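Local coordinates for protein beta-1,4-mannanase (Aplysia kurodai, PDB 3VUP) that probably hydrolyses the beta-1,4-mannosidic linkages of mannan in sea-hare digestive fluid, as a secreted TIM-barrel enzyme, at residues A[69-74]-A[109-114]; A[30-35]-A[59-64]; A[80-83]-A[88-91]; A[26-31]-A[113-118]. All coordinates share one frame; numbering follows the deposited sequence.

Contact 1 (A[69-74]-A[109-114])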
loop_
_atom_site.group_PDB
_atom_site.type_symbol
_atom_site.label_atom_id
_atom_site.label_comp_id
_atom_site.label_asym_id
_atom_site.label_seq_id
_atom_site.Cartn_x
_atom_site.Cartn_y
_atom_site.Cartn_z
ATOM N N THR A 69 13.120 -0.111 -13.002
ATOM C CA THR A 69 13.053 0.846 -14.108
ATOM C C THR A 69 12.721 2.279 -13.702
ATOM O O THR A 69 13.139 3.208 -14.373
ATOM C CB THR A 69 12.097 0.404 -15.234
ATOM O OG1 THR A 69 10.761 0.314 -14.731
ATOM C CG2 THR A 69 12.519 -0.927 -15.811
ATOM N N THR A 70 11.959 2.462 -12.628
ATOM C CA THR A 70 11.778 3.798 -12.064
ATOM C C THR A 70 12.009 3.738 -10.562
ATOM O O THR A 70 11.862 2.686 -9.959
ATOM C CB THR A 70 10.385 4.413 -12.341
ATOM O OG1 THR A 70 9.372 3.647 -11.675
ATOM C CG2 THR A 70 10.095 4.529 -13.835
ATOM N N PRO A 71 12.411 4.857 -9.950
ATOM C CA PRO A 71 12.882 6.083 -10.601
ATOM C C PRO A 71 14.222 5.816 -11.293
ATOM O O PRO A 71 14.731 4.695 -11.230
ATOM C CB PRO A 71 13.072 7.033 -9.421
ATOM C CG PRO A 71 13.493 6.123 -8.314
ATOM C CD PRO A 71 12.647 4.888 -8.496
ATOM N N ALA A 72 14.769 6.822 -11.965
ATOM C CA ALA A 72 16.073 6.686 -12.598
ATOM C C ALA A 72 17.178 6.942 -11.580
ATOM O O ALA A 72 17.140 7.943 -10.856
ATOM C CB ALA A 72 16.187 7.652 -13.759
ATOM N N PHE A 73 18.160 6.043 -11.536
ATOM C CA PHE A 73 19.298 6.165 -10.627
ATOM C C PHE A 73 20.577 6.367 -11.421
ATOM O O PHE A 73 20.729 5.799 -12.504
ATOM C CB PHE A 73 19.486 4.880 -9.817
ATOM C CG PHE A 73 18.396 4.596 -8.828
ATOM C CD1 PHE A 73 18.555 4.919 -7.489
ATOM C CD2 PHE A 73 17.228 3.974 -9.231
ATOM C CE1 PHE A 73 17.561 4.638 -6.569
ATOM C CE2 PHE A 73 16.230 3.682 -8.316
ATOM C CZ PHE A 73 16.392 4.019 -6.988
ATOM N N ASN A 74 21.511 7.146 -10.881
ATOM C CA ASN A 74 22.852 7.152 -11.444
ATOM C C ASN A 74 23.665 5.990 -10.879
ATOM O O ASN A 74 23.187 5.251 -10.015
ATOM C CB ASN A 74 23.559 8.512 -11.288
ATOM C CG ASN A 74 23.877 8.880 -9.839
ATOM O OD1 ASN A 74 23.980 8.031 -8.954
ATOM N ND2 ASN A 74 24.071 10.172 -9.608
ATOM N N CYS A 109 1.455 1.740 -5.186
ATOM C CA CYS A 109 2.382 1.297 -4.155
ATOM C C CYS A 109 3.800 1.507 -4.670
ATOM O O CYS A 109 4.203 0.892 -5.658
ATOM C CB CYS A 109 2.130 -0.171 -3.808
ATOM S SG CYS A 109 3.292 -0.839 -2.604
ATOM N N LEU A 110 4.550 2.379 -4.005
ATOM C CA LEU A 110 5.829 2.832 -4.543
ATOM C C LEU A 110 6.910 1.755 -4.511
ATOM O O LEU A 110 7.514 1.475 -5.545
ATOM C CB LEU A 110 6.302 4.086 -3.814
ATOM C CG LEU A 110 5.383 5.296 -3.941
ATOM C CD1 LEU A 110 5.958 6.440 -3.122
ATOM C CD2 LEU A 110 5.190 5.687 -5.403
ATOM N N TRP A 111 7.135 1.158 -3.337
ATOM C CA TRP A 111 8.280 0.284 -3.104
ATOM C C TRP A 111 7.840 -1.083 -2.587
ATOM O O TRP A 111 6.692 -1.267 -2.162
ATOM C CB TRP A 111 9.221 0.915 -2.082
ATOM C CG TRP A 111 9.720 2.277 -2.456
ATOM C CD1 TRP A 111 9.336 3.466 -1.905
ATOM C CD2 TRP A 111 10.706 2.596 -3.450
ATOM N NE1 TRP A 111 10.010 4.500 -2.495
ATOM C CE2 TRP A 111 10.858 3.994 -3.444
ATOM C CE3 TRP A 111 11.458 1.839 -4.357
ATOM C CZ2 TRP A 111 11.750 4.653 -4.292
ATOM C CZ3 TRP A 111 12.343 2.495 -5.198
ATOM C CH2 TRP A 111 12.477 3.887 -5.162
ATOM N N ASN A 112 8.768 -2.037 -2.598
ATOM C CA ASN A 112 8.488 -3.396 -2.158
ATOM C C ASN A 112 9.673 -3.945 -1.370
ATOM O O ASN A 112 10.825 -3.807 -1.798
ATOM C CB ASN A 112 8.250 -4.287 -3.381
ATOM C CG ASN A 112 7.923 -5.722 -3.020
ATOM O OD1 ASN A 112 7.317 -5.989 -1.980
ATOM N ND2 ASN A 112 8.307 -6.659 -3.892
ATOM N N ALA A 113 9.381 -4.579 -0.236
ATOM C CA ALA A 113 10.395 -5.280 0.547
ATOM C C ALA A 113 10.049 -6.756 0.791
ATOM O O ALA A 113 10.671 -7.408 1.632
ATOM C CB ALA A 113 10.642 -4.568 1.875
ATOM N N ALA A 114 9.079 -7.297 0.049
ATOM C CA ALA A 114 8.683 -8.704 0.225
ATOM C C ALA A 114 9.605 -9.705 -0.468
ATOM O O ALA A 114 9.475 -10.914 -0.262
ATOM C CB ALA A 114 7.253 -8.919 -0.232
#
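Pro71 and the indole of Trp111 come from opposite directions, the proline, which follows a cis peptide bond, from the loop after strand 58-65 and the tryptophan from near the C-terminal end of strand 105-112. The closest approach is Pro71 CD to Trp111 CH2, 3.5 Å. Behind it sit Pro71 CG, 4.0 Å from Trp111 CH2, and Trp111 CZ3, 4.1 Å from Pro71 CD, so one corner of the pyrrolidine rests obliquely on the far end of the six-membered ring. Phe73 adds a looser second touch: its CZ stands 4.3 Å from Trp111 CH2, which lies beside the phenyl edge and near the phenyl plane. CH2 therefore serves as the common point of contact for both residues. The indole reaches this far because its CG is turned anti to its own carbonyl carbon (chi1 -57°), which swings the benzo end across to the other segment. The indole nitrogen faces another partner, NE1 donating to Gln207 OE1, which ties down the rotation of the ring. Past the tryptophan, Ala114 N bonds Asn112 OD1 at 3.0 Å from above the carbonyl plane, an Asx turn that bends the chain as it leaves the barrel. Around this point, His64 meets the Trp111 ring at about 50° and Tyr136 of helix 130-147 packs edge-to-face with it; strand 58-65 pairs with strand 105-112 alongside, while Pro71 and Phe73 are backed by Val79 of strand 79-81.

Contact 2 (A[30-35]-A[59-64])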
loop_
_atom_site.group_PDB
_atom_site.type_symbol
_atom_site.label_atom_id
_atom_site.label_comp_id
_atom_site.label_asym_id
_atom_site.label_seq_id
_atom_site.Cartn_x
_atom_site.Cartn_y
_atom_site.Cartn_z
ATOM N N TYR A 30 7.907 -2.976 -14.519
ATOM C CA TYR A 30 8.123 -2.534 -15.893
ATOM C C TYR A 30 6.843 -1.968 -16.495
ATOM O O TYR A 30 6.607 -2.107 -17.696
ATOM C CB TYR A 30 8.585 -3.719 -16.749
ATOM C CG TYR A 30 10.070 -3.836 -16.823
ATOM C CD1 TYR A 30 10.801 -4.242 -15.726
ATOM C CD2 TYR A 30 10.745 -3.527 -17.996
ATOM C CE1 TYR A 30 12.174 -4.331 -15.789
ATOM C CE2 TYR A 30 12.104 -3.609 -18.072
ATOM C CZ TYR A 30 12.821 -4.017 -16.970
ATOM O OH TYR A 30 14.188 -4.086 -17.071
ATOM N N ASP A 31 6.017 -1.335 -15.668
ATOM C CA ASP A 31 4.713 -0.844 -16.104
ATOM C C ASP A 31 4.666 0.664 -16.340
ATOM O O ASP A 31 3.792 1.143 -17.050
ATOM C CB ASP A 31 3.638 -1.191 -15.071
ATOM C CG ASP A 31 3.225 -2.651 -15.093
ATOM O OD1 ASP A 31 3.147 -3.242 -16.194
ATOM O OD2 ASP A 31 2.923 -3.186 -13.998
ATOM N N PHE A 32 5.584 1.400 -15.713
ATOM C CA PHE A 32 5.552 2.860 -15.702
ATOM C C PHE A 32 6.903 3.450 -16.031
ATOM O O PHE A 32 7.928 2.923 -15.620
ATOM C CB PHE A 32 5.050 3.370 -14.350
ATOM C CG PHE A 32 3.633 2.994 -14.099
ATOM C CD1 PHE A 32 2.608 3.740 -14.655
ATOM C CD2 PHE A 32 3.319 1.841 -13.400
ATOM C CE1 PHE A 32 1.299 3.368 -14.489
ATOM C CE2 PHE A 32 2.003 1.460 -13.234
ATOM C CZ PHE A 32 0.994 2.231 -13.771
ATOM N N GLY A 33 6.895 4.556 -16.768
ATOM C CA GLY A 33 8.127 5.237 -17.117
ATOM C C GLY A 33 8.796 4.593 -18.313
ATOM O O GLY A 33 8.492 3.455 -18.665
ATOM N N ASP A 34 9.705 5.328 -18.944
ATOM C CA ASP A 34 10.453 4.832 -20.096
ATOM C C ASP A 34 9.565 4.167 -21.159
ATOM O O ASP A 34 9.937 3.149 -21.756
ATOM C CB ASP A 34 11.588 3.903 -19.643
ATOM C CG ASP A 34 12.666 4.637 -18.851
ATOM O OD1 ASP A 34 12.626 5.885 -18.788
ATOM O OD2 ASP A 34 13.569 3.963 -18.305
ATOM N N GLY A 35 8.395 4.762 -21.388
ATOM C CA GLY A 35 7.477 4.307 -22.419
ATOM C C GLY A 35 6.680 3.060 -22.076
ATOM O O GLY A 35 5.931 2.554 -22.909
ATOM N N MET A 59 -8.313 -0.041 -6.829
ATOM C CA MET A 59 -7.233 -0.852 -7.386
ATOM C C MET A 59 -5.900 -0.454 -6.744
ATOM O O MET A 59 -5.526 0.719 -6.827
ATOM C CB MET A 59 -7.146 -0.613 -8.898
ATOM C CG MET A 59 -6.108 -1.449 -9.632
ATOM S SD MET A 59 -6.612 -3.142 -9.971
ATOM C CE MET A 59 -7.549 -2.940 -11.487
ATOM N N ARG A 60 -5.188 -1.413 -6.155
ATOM C CA ARG A 60 -3.812 -1.208 -5.716
ATOM C C ARG A 60 -2.912 -1.791 -6.802
ATOM O O ARG A 60 -3.173 -2.881 -7.308
ATOM C CB ARG A 60 -3.576 -1.913 -4.381
ATOM C CG ARG A 60 -2.139 -1.815 -3.851
ATOM C CD ARG A 60 -2.106 -2.269 -2.416
ATOM N NE ARG A 60 -0.816 -2.240 -1.728
ATOM C CZ ARG A 60 -0.098 -3.312 -1.398
ATOM N NH1 ARG A 60 -0.435 -4.528 -1.815
ATOM N NH2 ARG A 60 0.988 -3.154 -0.651
ATOM N N LEU A 61 -1.867 -1.063 -7.181
ATOM C CA LEU A 61 -0.917 -1.564 -8.175
ATOM C C LEU A 61 0.453 -0.976 -7.879
ATOM O O LEU A 61 0.571 0.085 -7.259
ATOM C CB LEU A 61 -1.362 -1.271 -9.612
ATOM C CG LEU A 61 -1.154 0.130 -10.193
ATOM C CD1 LEU A 61 -1.515 0.125 -11.668
ATOM C CD2 LEU A 61 -1.978 1.174 -9.463
ATOM N N TRP A 62 1.485 -1.696 -8.291
ATOM C CA TRP A 62 2.831 -1.415 -7.826
ATOM C C TRP A 62 3.640 -0.688 -8.887
ATOM O O TRP A 62 3.564 -1.014 -10.075
ATOM C CB TRP A 62 3.534 -2.703 -7.429
ATOM C CG TRP A 62 2.914 -3.477 -6.290
ATOM C CD1 TRP A 62 1.676 -3.330 -5.723
ATOM C CD2 TRP A 62 3.533 -4.559 -5.615
ATOM N NE1 TRP A 62 1.507 -4.251 -4.709
ATOM C CE2 TRP A 62 2.640 -5.023 -4.631
ATOM C CE3 TRP A 62 4.782 -5.172 -5.732
ATOM C CZ2 TRP A 62 2.952 -6.094 -3.784
ATOM C CZ3 TRP A 62 5.093 -6.218 -4.905
ATOM C CH2 TRP A 62 4.179 -6.680 -3.944
ATOM N N ILE A 63 4.428 0.288 -8.437
ATOM C CA ILE A 63 5.107 1.222 -9.325
ATOM C C ILE A 63 6.613 0.951 -9.409
ATOM O O ILE A 63 7.048 0.234 -10.306
ATOM C CB ILE A 63 4.816 2.699 -8.929
ATOM C CG1 ILE A 63 3.306 2.921 -8.693
ATOM C CG2 ILE A 63 5.369 3.645 -9.980
ATOM C CD1 ILE A 63 2.417 2.599 -9.873
ATOM N N HIS A 64 7.416 1.503 -8.495
ATOM C CA HIS A 64 8.874 1.347 -8.601
ATOM C C HIS A 64 9.335 -0.063 -8.235
ATOM O O HIS A 64 10.266 -0.606 -8.845
ATOM C CB HIS A 64 9.641 2.314 -7.690
ATOM C CG HIS A 64 9.240 3.759 -7.785
ATOM N ND1 HIS A 64 9.076 4.436 -8.977
ATOM C CD2 HIS A 64 9.061 4.676 -6.806
ATOM C CE1 HIS A 64 8.776 5.699 -8.722
ATOM N NE2 HIS A 64 8.769 5.873 -7.413
HETATM O O HOH W 1 4.924 -2.857 -11.963
HETATM O O HOH W 2 1.434 -1.794 -11.945
HETATM O O HOH W 3 6.492 -0.206 -13.058
#
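Phe32 puts the outer end of its ring against two aliphatic tips of strand 58-65. Ile63 CD1 comes in obliquely, 3.6 Å from Phe32 CE2, and Leu61 CD1 sits at the ring edge, 3.9 Å from Phe32 CZ, the leucine side chain running at about a right angle to the phenylalanine. Rotating CG of Phe32 anti to its carbonyl carbon (chi1 -65°) aims the ring at this pair. With an alanine here, Leu61 CD1 and Ile63 CD1 would probably lose the ring they pack on, opening a gap between loop and strand.

Three waters bridge the loop and the strand beside this greasy patch. Waters 1 and 2 each donate to Asp31 OD2 and to Trp62 O, so two bridges tie the same carboxylate oxygen to the same carbonyl; water 2, 2.9 Å from Trp62 O, also lies in the plane of the Phe32 ring at its edge. Water 3 accepts from Asp31 N and donates to Ile63 O, 2.8 Å away. Next outward, the Asp31 carboxylate also accepts from Met26 N and Ser27 N, and Gly33 N is held by Asp91 OD2.

On the barrel's inner side, Trp62 reaches a bound Tris molecule and Arg60 forms salt bridges with Asp158 and Glu293. Outside the barrel, Met88, Met92 and Leu95 of helix 88-101 cover Phe32. Asn40 of helix 36-53 packs on Asp31, and strand 105-112 flanks Leu61 and Ile63.

Contact 3 (A[80-83]-A[88-91])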
loop_
_atom_site.group_PDB
_atom_site.type_symbol
_atom_site.label_atom_id
_atom_site.label_comp_id
_atom_site.label_asym_id
_atom_site.label_seq_id
_atom_site.Cartn_x
_atom_site.Cartn_y
_atom_site.Cartn_z
ATOM N N THR A 80 18.068 10.569 -10.311
ATOM C CA THR A 80 18.207 11.677 -11.252
ATOM C C THR A 80 16.885 12.252 -11.733
ATOM O O THR A 80 16.834 13.393 -12.189
ATOM C CB THR A 80 19.037 11.277 -12.490
ATOM O OG1 THR A 80 18.373 10.226 -13.206
ATOM C CG2 THR A 80 20.416 10.811 -12.074
ATOM N N GLY A 81 15.822 11.462 -11.645
ATOM C CA GLY A 81 14.526 11.889 -12.135
ATOM C C GLY A 81 13.532 10.752 -12.038
ATOM O O GLY A 81 13.882 9.653 -11.603
ATOM N N PRO A 82 12.282 11.003 -12.443
ATOM C CA PRO A 82 11.232 9.983 -12.340
ATOM C C PRO A 82 11.481 8.779 -13.249
ATOM O O PRO A 82 11.058 7.664 -12.937
ATOM C CB PRO A 82 9.961 10.740 -12.758
ATOM C CG PRO A 82 10.288 12.178 -12.544
ATOM C CD PRO A 82 11.744 12.305 -12.875
ATOM N N ASP A 83 12.149 9.027 -14.371
ATOM C CA ASP A 83 12.565 7.992 -15.309
ATOM C C ASP A 83 13.657 8.600 -16.193
ATOM O O ASP A 83 14.153 9.695 -15.903
ATOM C CB ASP A 83 11.388 7.439 -16.144
ATOM C CG ASP A 83 10.873 8.413 -17.206
ATOM O OD1 ASP A 83 9.954 8.016 -17.956
ATOM O OD2 ASP A 83 11.367 9.559 -17.298
ATOM N N MET A 88 7.255 9.193 -17.499
ATOM C CA MET A 88 6.704 8.832 -16.193
ATOM C C MET A 88 5.589 9.753 -15.706
ATOM O O MET A 88 4.580 9.276 -15.203
ATOM C CB MET A 88 7.825 8.753 -15.158
ATOM C CG MET A 88 7.380 8.298 -13.778
ATOM S SD MET A 88 6.611 6.671 -13.813
ATOM C CE MET A 88 6.728 6.239 -12.077
ATOM N N LEU A 89 5.777 11.064 -15.820
ATOM C CA LEU A 89 4.761 11.986 -15.333
ATOM C C LEU A 89 3.470 11.813 -16.135
ATOM O O LEU A 89 2.395 11.666 -15.563
ATOM C CB LEU A 89 5.263 13.432 -15.372
ATOM C CG LEU A 89 6.550 13.697 -14.583
ATOM C CD1 LEU A 89 6.899 15.170 -14.658
ATOM C CD2 LEU A 89 6.430 13.245 -13.138
ATOM N N ASP A 90 3.585 11.808 -17.461
ATOM C CA ASP A 90 2.437 11.542 -18.325
ATOM C C ASP A 90 1.791 10.192 -18.010
ATOM O O ASP A 90 0.565 10.061 -18.031
ATOM C CB ASP A 90 2.846 11.556 -19.805
ATOM C CG ASP A 90 3.211 12.942 -20.318
ATOM O OD1 ASP A 90 2.760 13.952 -19.741
ATOM O OD2 ASP A 90 3.949 13.012 -21.324
ATOM N N ASP A 91 2.622 9.187 -17.742
ATOM C CA ASP A 91 2.133 7.842 -17.473
ATOM C C ASP A 91 1.269 7.817 -16.218
ATOM O O ASP A 91 0.196 7.206 -16.197
ATOM C CB ASP A 91 3.297 6.866 -17.288
ATOM C CG ASP A 91 4.114 6.655 -18.555
ATOM O OD1 ASP A 91 3.630 6.956 -19.673
ATOM O OD2 ASP A 91 5.256 6.161 -18.414
#
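The start of helix 88-101 is where Pro82 and Asp83, just past strand 79-81, meet Met88 and Leu89 in one of the barrel's outer helices. Asp83 supplies the polar half. Its OD1 accepts from Met88 N at 3.0 Å, a bent bond (135°) that arrives from above the carboxylate plane. The acid gets there by placing CG between its backbone N and carbonyl carbon (chi1 72°), which folds the carboxylate back over the helix start. Further N-H groups gather round it: Thr87 N and Asp34 N also reach OD1, while Gly86 N gives the other oxygen, OD2, its partner.

The apolar half lies alongside. Pro82 CB packs on Met88 CG at 3.7 Å, and the adjacent ring carbon, Pro82 CG, lies 4.0 Å from Leu89 CD2. Met88 has its CG anti to the backbone N, then bends at chi2 (59°), which carries its sulfur end away from the proline and toward Phe32 and Ile63. Pro82 O is buried here, with no partner in the model; the nearest side-chain atom across the contact is Met88 CG, 3.8 Å off.

Were this aspartate an alanine, the amides of Met88, Thr87, Gly86 and Asp34 would probably lose their shared acceptor group, freeing the segment before the helix to shift. The amides at the start of helix 88-101, with Asp34 N from another loop, are likely to stabilise the negative charge of Asp83, though Asp91 OD2, 5.1 Å from Asp83 OD1, would work against it; that second carboxylate has its own donors in Thr87 OG1 and Gly33 N.

Contact 4 (A[26-31]-A[113-118])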
loop_
_atom_site.group_PDB
_atom_site.type_symbol
_atom_site.label_atom_id
_atom_site.label_comp_id
_atom_site.label_asym_id
_atom_site.label_seq_id
_atom_site.Cartn_x
_atom_site.Cartn_y
_atom_site.Cartn_z
ATOM N N MET A 26 1.289 -5.460 -14.359
ATOM C CA MET A 26 1.138 -6.184 -15.613
ATOM C C MET A 26 2.479 -6.820 -15.972
ATOM O O MET A 26 2.600 -8.048 -16.012
ATOM C CB MET A 26 0.614 -5.278 -16.722
ATOM C CG MET A 26 0.276 -6.031 -18.010
ATOM S SD MET A 26 -0.850 -7.428 -17.812
ATOM C CE MET A 26 -2.263 -6.604 -17.071
ATOM N N SER A 27 3.484 -5.980 -16.207
ATOM C CA SER A 27 4.872 -6.416 -16.288
ATOM C C SER A 27 5.565 -5.935 -15.018
ATOM O O SER A 27 5.784 -4.735 -14.847
ATOM C CB SER A 27 5.543 -5.819 -17.522
ATOM O OG SER A 27 4.884 -6.254 -18.699
ATOM N N TYR A 28 5.877 -6.865 -14.122
ATOM C CA TYR A 28 6.436 -6.552 -12.803
ATOM C C TYR A 28 7.571 -5.538 -12.881
ATOM O O TYR A 28 8.600 -5.806 -13.498
ATOM C CB TYR A 28 6.930 -7.842 -12.152
ATOM C CG TYR A 28 7.555 -7.728 -10.775
ATOM C CD1 TYR A 28 6.786 -7.861 -9.626
ATOM C CD2 TYR A 28 8.924 -7.571 -10.623
ATOM C CE1 TYR A 28 7.353 -7.795 -8.360
ATOM C CE2 TYR A 28 9.508 -7.507 -9.357
ATOM C CZ TYR A 28 8.717 -7.627 -8.225
ATOM O OH TYR A 28 9.274 -7.575 -6.959
ATOM N N ALA A 29 7.358 -4.377 -12.261
ATOM C CA ALA A 29 8.347 -3.292 -12.159
ATOM C C ALA A 29 8.671 -2.623 -13.485
ATOM O O ALA A 29 9.593 -1.811 -13.553
ATOM C CB ALA A 29 9.632 -3.770 -11.476
ATOM N N TYR A 30 7.907 -2.976 -14.519
ATOM C CA TYR A 30 8.123 -2.534 -15.893
ATOM C C TYR A 30 6.843 -1.968 -16.495
ATOM O O TYR A 30 6.607 -2.107 -17.696
ATOM C CB TYR A 30 8.585 -3.719 -16.749
ATOM C CG TYR A 30 10.070 -3.836 -16.823
ATOM C CD1 TYR A 30 10.801 -4.242 -15.726
ATOM C CD2 TYR A 30 10.745 -3.527 -17.996
ATOM C CE1 TYR A 30 12.174 -4.331 -15.789
ATOM C CE2 TYR A 30 12.104 -3.609 -18.072
ATOM C CZ TYR A 30 12.821 -4.017 -16.970
ATOM O OH TYR A 30 14.188 -4.086 -17.071
ATOM N N ASP A 31 6.017 -1.335 -15.668
ATOM C CA ASP A 31 4.713 -0.844 -16.104
ATOM C C ASP A 31 4.666 0.664 -16.340
ATOM O O ASP A 31 3.792 1.143 -17.050
ATOM C CB ASP A 31 3.638 -1.191 -15.071
ATOM C CG ASP A 31 3.225 -2.651 -15.093
ATOM O OD1 ASP A 31 3.147 -3.242 -16.194
ATOM O OD2 ASP A 31 2.923 -3.186 -13.998
ATOM N N ALA A 113 9.381 -4.579 -0.236
ATOM C CA ALA A 113 10.395 -5.280 0.547
ATOM C C ALA A 113 10.049 -6.756 0.791
ATOM O O ALA A 113 10.671 -7.408 1.632
ATOM C CB ALA A 113 10.642 -4.568 1.875
ATOM N N ALA A 114 9.079 -7.297 0.049
ATOM C CA ALA A 114 8.683 -8.704 0.225
ATOM C C ALA A 114 9.605 -9.705 -0.468
ATOM O O ALA A 114 9.475 -10.914 -0.262
ATOM C CB ALA A 114 7.253 -8.919 -0.232
ATOM N N VAL A 115 10.490 -9.198 -1.323
ATOM C CA VAL A 115 11.538 -9.993 -1.947
ATOM C C VAL A 115 12.840 -9.227 -1.779
ATOM O O VAL A 115 12.826 -8.043 -1.461
ATOM C CB VAL A 115 11.266 -10.266 -3.447
ATOM C CG1 VAL A 115 10.008 -11.106 -3.616
ATOM C CG2 VAL A 115 11.182 -8.961 -4.239
ATOM N N ASN A 116 13.956 -9.916 -1.977
ATOM C CA ASN A 116 15.278 -9.327 -1.830
ATOM C C ASN A 116 15.970 -9.453 -3.183
ATOM O O ASN A 116 16.809 -10.337 -3.387
ATOM C CB ASN A 116 16.037 -10.073 -0.732
ATOM C CG ASN A 116 17.344 -9.397 -0.325
ATOM O OD1 ASN A 116 17.839 -8.490 -0.987
ATOM N ND2 ASN A 116 17.905 -9.856 0.787
ATOM N N GLN A 117 15.605 -8.559 -4.109
ATOM C CA GLN A 117 16.078 -8.580 -5.502
ATOM C C GLN A 117 16.657 -7.235 -5.941
ATOM O O GLN A 117 16.876 -6.998 -7.129
ATOM C CB GLN A 117 14.922 -8.912 -6.444
ATOM C CG GLN A 117 14.228 -10.214 -6.142
ATOM C CD GLN A 117 12.952 -10.387 -6.938
ATOM O OE1 GLN A 117 12.615 -9.557 -7.786
ATOM N NE2 GLN A 117 12.238 -11.473 -6.675
ATOM N N ASP A 118 16.883 -6.352 -4.978
ATOM C CA ASP A 118 17.287 -4.971 -5.231
ATOM C C ASP A 118 18.581 -4.840 -6.053
ATOM O O ASP A 118 19.622 -4.533 -5.493
ATOM C CB ASP A 118 17.414 -4.277 -3.861
ATOM C CG ASP A 118 17.869 -2.824 -3.941
ATOM O OD1 ASP A 118 18.363 -2.327 -2.906
ATOM O OD2 ASP A 118 17.740 -2.181 -5.001
#
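Tyr28 crosses to the 113-118 loop through van der Waals contact at the far end of its ring. Its OH lies 3.6 Å from Val115 CG2, the two side chains coming from opposite directions. Extending the tyrosine with CG anti to the backbone N (chi1 180°) is what carries the hydroxyl over to the valine methyl. Gln117 approaches more loosely and obliquely, OE1 being 4.0 Å from Tyr28 OH with amide and ring planes 55° apart, and this holds for one of two modelled conformers.

Hydrogen bonds shape the tyrosine's own loop. Tyr30 N donates to Ser27 O at 2.8 Å, closing a type II beta turn with Ala29 at positive phi. The Asp31 carboxylate clasps the chain before it: OD2 takes Met26 N at 2.8 Å and OD1 takes Ser27 N, both nearly straight and on the syn side.

The Tyr28 ring also packs edge-to-face with Trp25.

Both segments are loops following barrel strands, 18-22 and 105-112. The C-terminal ends of the strands form the mouth of a TIM barrel, where such enzymes carry their active site; a Tris molecule about 5 Å from the Val115 side chain (nearest atoms), probably from the crystallisation liquor, is consistent with a pocket there.

All four contacts lie on the same side of the chain's centre; contacts 1 and 2 use the neighbouring barrel strands 105-112 and 58-65. Along the chain, contact 2 closes before contact 1 or 3 opens, and contact 3 falls within the span of contact 1; contact 4 starts on contact 2's loop and ends on contact 1's. Centres of contacts 1 and 4 are about 8 Å apart, those of 1 and 2 about 10 Å, and those of 3 and 4 about 17 Å. Together they lead from outer helix 88-101, through the small 72-73/79-81 sheet, to the barrel mouth, where TIM-barrel enzymes carry their active site, and so probably tie that helix to the loops around it.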